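Local coordinates for protein thermospermine synthase (Medicago truncatula, PDB 6BQ6) that probably transfers an aminopropyl group from decarboxylated S-adenosylmethionine to spermidine, giving thermospermine and S-methyl-5'-thioadenosine, at residues B[163-168]-B[201-206]; B[235-240]-B[259-264]. All coordinates share one frame; numbering follows the deposited sequence.

Interaction 1: residues B[163-168]-B[201-206]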
# COMPACT_ATOMS: atom_id res chain seq x y z
N ASP B 163 -34.76 -5.22 -12.56
CA ASP B 163 -34.50 -6.26 -11.59
C ASP B 163 -34.88 -7.59 -12.23
O ASP B 163 -35.97 -7.71 -12.75
CB ASP B 163 -35.42 -6.04 -10.40
CG ASP B 163 -35.26 -7.10 -9.36
OD1 ASP B 163 -34.28 -7.03 -8.60
OD2 ASP B 163 -36.10 -8.00 -9.29
N ALA B 164 -33.98 -8.58 -12.20
CA ALA B 164 -34.23 -9.86 -12.86
C ALA B 164 -35.43 -10.62 -12.26
O ALA B 164 -36.14 -11.30 -13.00
CB ALA B 164 -32.97 -10.74 -12.84
N LYS B 165 -35.68 -10.51 -10.95
CA LYS B 165 -36.85 -11.19 -10.35
C LYS B 165 -38.12 -10.61 -10.89
O LYS B 165 -39.04 -11.35 -11.26
CB LYS B 165 -36.85 -11.13 -8.79
CG LYS B 165 -38.08 -11.76 -8.16
CD LYS B 165 -38.01 -11.67 -6.63
CE LYS B 165 -39.38 -11.70 -5.96
NZ LYS B 165 -39.84 -13.09 -5.75
N ALA B 166 -38.21 -9.29 -10.91
CA ALA B 166 -39.37 -8.62 -11.48
C ALA B 166 -39.58 -8.95 -12.93
O ALA B 166 -40.72 -9.21 -13.35
CB ALA B 166 -39.21 -7.11 -11.33
N GLU B 167 -38.48 -8.94 -13.69
CA GLU B 167 -38.57 -9.25 -15.13
C GLU B 167 -39.08 -10.66 -15.41
O GLU B 167 -40.02 -10.84 -16.18
CB GLU B 167 -37.23 -9.05 -15.81
CG GLU B 167 -37.25 -9.13 -17.30
CD GLU B 167 -38.09 -8.05 -17.98
OE1 GLU B 167 -38.34 -7.01 -17.34
OE2 GLU B 167 -38.42 -8.23 -19.18
N LEU B 168 -38.50 -11.65 -14.72
CA LEU B 168 -38.92 -13.05 -14.90
C LEU B 168 -40.38 -13.27 -14.47
O LEU B 168 -41.13 -13.95 -15.17
CB LEU B 168 -38.02 -14.01 -14.15
CG LEU B 168 -36.61 -14.18 -14.76
CD1 LEU B 168 -35.65 -14.84 -13.78
CD2 LEU B 168 -36.68 -14.98 -16.05
N GLU B 201 -36.96 -21.75 -6.60
CA GLU B 201 -38.11 -22.65 -6.68
C GLU B 201 -39.32 -22.02 -7.32
O GLU B 201 -39.97 -22.66 -8.13
CB GLU B 201 -38.50 -23.20 -5.30
CG GLU B 201 -39.37 -24.46 -5.37
CD GLU B 201 -39.68 -25.02 -3.99
OE1 GLU B 201 -40.48 -26.01 -3.93
OE2 GLU B 201 -39.13 -24.49 -2.99
N LEU B 202 -39.65 -20.80 -6.91
CA LEU B 202 -40.94 -20.19 -7.20
C LEU B 202 -40.87 -19.18 -8.31
O LEU B 202 -41.91 -18.86 -8.86
CB LEU B 202 -41.51 -19.52 -5.95
CG LEU B 202 -41.73 -20.49 -4.78
CD1 LEU B 202 -42.37 -19.78 -3.59
CD2 LEU B 202 -42.55 -21.72 -5.17
N THR B 203 -39.68 -18.70 -8.68
CA THR B 203 -39.56 -17.67 -9.73
C THR B 203 -38.77 -18.19 -10.91
O THR B 203 -39.21 -18.10 -12.04
CB THR B 203 -38.97 -16.32 -9.20
OG1 THR B 203 -39.80 -15.75 -8.15
CG2 THR B 203 -38.75 -15.32 -10.31
N LEU B 204 -37.59 -18.74 -10.64
CA LEU B 204 -36.69 -19.12 -11.74
C LEU B 204 -37.12 -20.45 -12.39
O LEU B 204 -37.25 -20.55 -13.63
CB LEU B 204 -35.26 -19.24 -11.20
CG LEU B 204 -34.21 -19.32 -12.35
CD1 LEU B 204 -33.03 -18.41 -12.11
CD2 LEU B 204 -33.81 -20.74 -12.53
N LYS B 205 -37.27 -21.48 -11.58
CA LYS B 205 -37.61 -22.82 -12.13
C LYS B 205 -38.84 -22.82 -13.02
O LYS B 205 -38.78 -23.39 -14.13
CB LYS B 205 -37.70 -23.86 -11.00
CG LYS B 205 -37.67 -25.30 -11.47
CD LYS B 205 -37.23 -26.26 -10.35
CE LYS B 205 -38.15 -27.44 -10.26
NZ LYS B 205 -37.58 -28.52 -9.39
N PRO B 206 -39.92 -22.07 -12.64
CA PRO B 206 -41.07 -21.99 -13.54
C PRO B 206 -40.82 -21.36 -14.89
O PRO B 206 -41.63 -21.54 -15.79
CB PRO B 206 -42.07 -21.15 -12.77
CG PRO B 206 -41.74 -21.38 -11.36
CD PRO B 206 -40.24 -21.51 -11.32
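Thr203 is the first residue of 201-206 to meet 163-168; it has the largest share of the buried area and takes part in both close side-chain contacts. It sits in a wider pi-type turn near the end of helix 197-204, where its CA is 7.0 Å from the CA of Leu168. Its two branches do different work. The methyl CG2 lies anti to the backbone N and is directed at helix 164-169. There it rests 4.1 Å from Leu168 CB and equally far from the carbonyl O of Lys165. The hydroxyl OG1, with chi1 at -60°, is placed toward the end of Lys165, whose NZ comes within 3.6 Å of it. The lysine chain runs extended from the backbone and bends only at its last torsion, chi4 85°. It crosses the threonine side chain at about a right angle. Glu169 joins the two polar ends: its OE2 is hydrogen-bonded to Thr203 OG1 and forms a salt bridge with Lys165 NZ. This probably fixes how the threonine is turned. Leu204 comes next and only lies near, with its CD1 4.7 Å from Leu168 CD1. Leu168 is buried and also packs on Phe106 of strand 104-107. The two segments bury a modest 173 Å² of surface between them, both sides summed.

The start of helix 164-169 is held separately. Asp163 is its N-cap, and Asp163 OD2 accepts from Ala166 N at 3.0 Å with its anti lone pair. Asp163 and Ala164 belong to the adenosine site seen in this protein, although no adenosine is bound to this chain. A short helix that starts at the nucleoside site and packs beside the next helix along one side of the central sheet fits the Rossmann-like fold of AdoMet-dependent enzymes.

Interaction 2: residues B[235-240]-B[259-264]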
# COMPACT_ATOMS: atom_id res chain seq x y z
N ASN B 235 -25.32 -25.57 -1.91
CA ASN B 235 -26.33 -26.20 -1.06
C ASN B 235 -27.73 -25.67 -1.29
O ASN B 235 -28.70 -26.44 -1.23
CB ASN B 235 -25.96 -26.09 0.42
CG ASN B 235 -26.83 -27.02 1.29
OD1 ASN B 235 -26.95 -28.21 0.99
ND2 ASN B 235 -27.48 -26.46 2.33
N THR B 236 -27.85 -24.37 -1.54
CA THR B 236 -29.15 -23.78 -1.82
C THR B 236 -29.72 -24.41 -3.08
O THR B 236 -30.87 -24.87 -3.11
CB THR B 236 -29.07 -22.25 -1.89
OG1 THR B 236 -28.52 -21.74 -0.65
CG2 THR B 236 -30.43 -21.64 -2.11
N LEU B 237 -28.90 -24.50 -4.13
CA LEU B 237 -29.36 -25.15 -5.35
C LEU B 237 -29.70 -26.63 -5.18
O LEU B 237 -30.62 -27.12 -5.83
CB LEU B 237 -28.36 -24.95 -6.49
CG LEU B 237 -28.31 -23.53 -7.05
CD1 LEU B 237 -27.05 -23.30 -7.86
CD2 LEU B 237 -29.53 -23.24 -7.88
N ARG B 238 -28.99 -27.34 -4.29
CA ARG B 238 -29.23 -28.76 -4.04
C ARG B 238 -30.63 -28.95 -3.42
O ARG B 238 -31.27 -30.02 -3.55
CB ARG B 238 -28.11 -29.29 -3.11
CG ARG B 238 -28.16 -30.76 -2.83
CD ARG B 238 -26.84 -31.27 -2.24
NE ARG B 238 -26.39 -30.56 -1.03
CZ ARG B 238 -25.50 -31.06 -0.15
NH1 ARG B 238 -25.11 -30.37 0.91
NH2 ARG B 238 -25.01 -32.28 -0.34
N GLN B 239 -31.15 -27.91 -2.81
CA GLN B 239 -32.53 -27.99 -2.25
C GLN B 239 -33.64 -27.88 -3.29
O GLN B 239 -34.82 -28.06 -2.98
CB GLN B 239 -32.79 -26.86 -1.23
CG GLN B 239 -31.77 -26.70 -0.12
CD GLN B 239 -31.39 -28.01 0.51
OE1 GLN B 239 -32.27 -28.78 0.94
NE2 GLN B 239 -30.09 -28.28 0.60
N VAL B 240 -33.30 -27.44 -4.50
CA VAL B 240 -34.28 -27.10 -5.51
C VAL B 240 -34.21 -27.99 -6.74
O VAL B 240 -35.23 -28.31 -7.32
CB VAL B 240 -34.12 -25.63 -5.94
CG1 VAL B 240 -35.12 -25.21 -7.01
CG2 VAL B 240 -34.20 -24.70 -4.72
N GLY B 259 -15.71 -19.94 -8.76
CA GLY B 259 -16.64 -21.02 -8.92
C GLY B 259 -17.90 -20.68 -9.68
O GLY B 259 -18.30 -19.51 -9.78
N TRP B 260 -18.52 -21.74 -10.15
CA TRP B 260 -19.83 -21.70 -10.82
C TRP B 260 -20.57 -22.94 -10.46
O TRP B 260 -19.97 -23.96 -10.05
CB TRP B 260 -19.67 -21.66 -12.36
CG TRP B 260 -18.81 -20.55 -12.83
CD1 TRP B 260 -19.21 -19.27 -13.21
CD2 TRP B 260 -17.40 -20.57 -13.00
NE1 TRP B 260 -18.14 -18.52 -13.57
CE2 TRP B 260 -17.00 -19.27 -13.41
CE3 TRP B 260 -16.40 -21.53 -12.80
CZ2 TRP B 260 -15.68 -18.95 -13.64
CZ3 TRP B 260 -15.11 -21.18 -13.04
CH2 TRP B 260 -14.75 -19.90 -13.42
N VAL B 261 -21.88 -22.88 -10.57
CA VAL B 261 -22.69 -24.06 -10.33
C VAL B 261 -23.73 -24.21 -11.43
O VAL B 261 -24.51 -23.27 -11.67
CB VAL B 261 -23.40 -23.97 -8.98
CG1 VAL B 261 -24.20 -25.24 -8.68
CG2 VAL B 261 -22.42 -23.69 -7.81
N LEU B 262 -23.77 -25.41 -12.05
CA LEU B 262 -24.86 -25.86 -12.91
C LEU B 262 -25.96 -26.53 -12.13
O LEU B 262 -25.68 -27.29 -11.21
CB LEU B 262 -24.42 -26.91 -13.91
CG LEU B 262 -23.27 -26.61 -14.81
CD1 LEU B 262 -23.00 -27.77 -15.73
CD2 LEU B 262 -23.60 -25.37 -15.63
N ALA B 263 -27.20 -26.29 -12.51
CA ALA B 263 -28.34 -26.94 -11.87
C ALA B 263 -29.41 -27.24 -12.92
O ALA B 263 -29.69 -26.45 -13.80
CB ALA B 263 -28.90 -26.06 -10.76
N SER B 264 -29.99 -28.43 -12.83
CA SER B 264 -31.02 -28.84 -13.80
C SER B 264 -31.85 -29.97 -13.18
O SER B 264 -31.43 -30.68 -12.29
CB SER B 264 -30.40 -29.31 -15.11
OG SER B 264 -31.34 -29.63 -16.14
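Asn235 OD1 is gripped by two nitrogens of Arg238, one turn further along the same helix. Arg238 NH1 donates to Asn235 OD1 at 2.8 Å, and Arg238 NE to the same oxygen at 3.1 Å. The grip is side-on. OD1 lies nearly in the guanidinium plane for both bonds. On the amide side they differ: NE approaches in the carbonyl plane, while NH1 stands 42° out of it. Gln239 NE2 adds a bond of 2.9 Å to the backbone carbonyl Asn235 O. These bonds tie up the end of helix 230-238 on the side turned from strand 256-264. Asn235 ND2 and Arg238 NH1 reach on to the backbone carbonyls of His314 and Asn310.

The contact with the strand is purely apolar. Leu237 makes it with both methyls. CG lies anti to the carbonyl carbon, chi1 -72°, and the fork spans two residues of the strand. Leu237 CD1 meets Val261 CG1 closely, at 3.5 Å. Leu237 CD2 rests 4.1 Å from Ala263 CB. Val261 and Ala263 are two apart in the strand and present their CB atoms on the same face of the sheet. The leucine and valine side chains lie alongside each other and point opposite ways.

Strand 256-264 runs between 212-220 and 243-251, antiparallel to both. Leu237 also packs on Phe214 and Val244 from these two neighbours, and on Tyr200 of helix 197-204, which lies beside helix 230-238.

After the edge strand 157-161 the chain enters helix 164-169, then passes through strand 175-181. Interaction 1 closes this loop of 32 residues when helix 197-204 returns. The chain then forms strand 212-220 and helix 230-238. Interaction 2 opens there and closes 18 residues later, after strand 243-251, on strand 256-264. The two contacts follow in series; they neither nest nor cross. Helix 197-204 links them, because it packs against both other helices. Lys205 NZ of interaction 1 probably donates a hydrogen bond to Val240 O of interaction 2, at 3.1 Å. Interaction 1 joins two helices on one side of the sheet, and interaction 2 seats the next helix on the antiparallel end of that sheet.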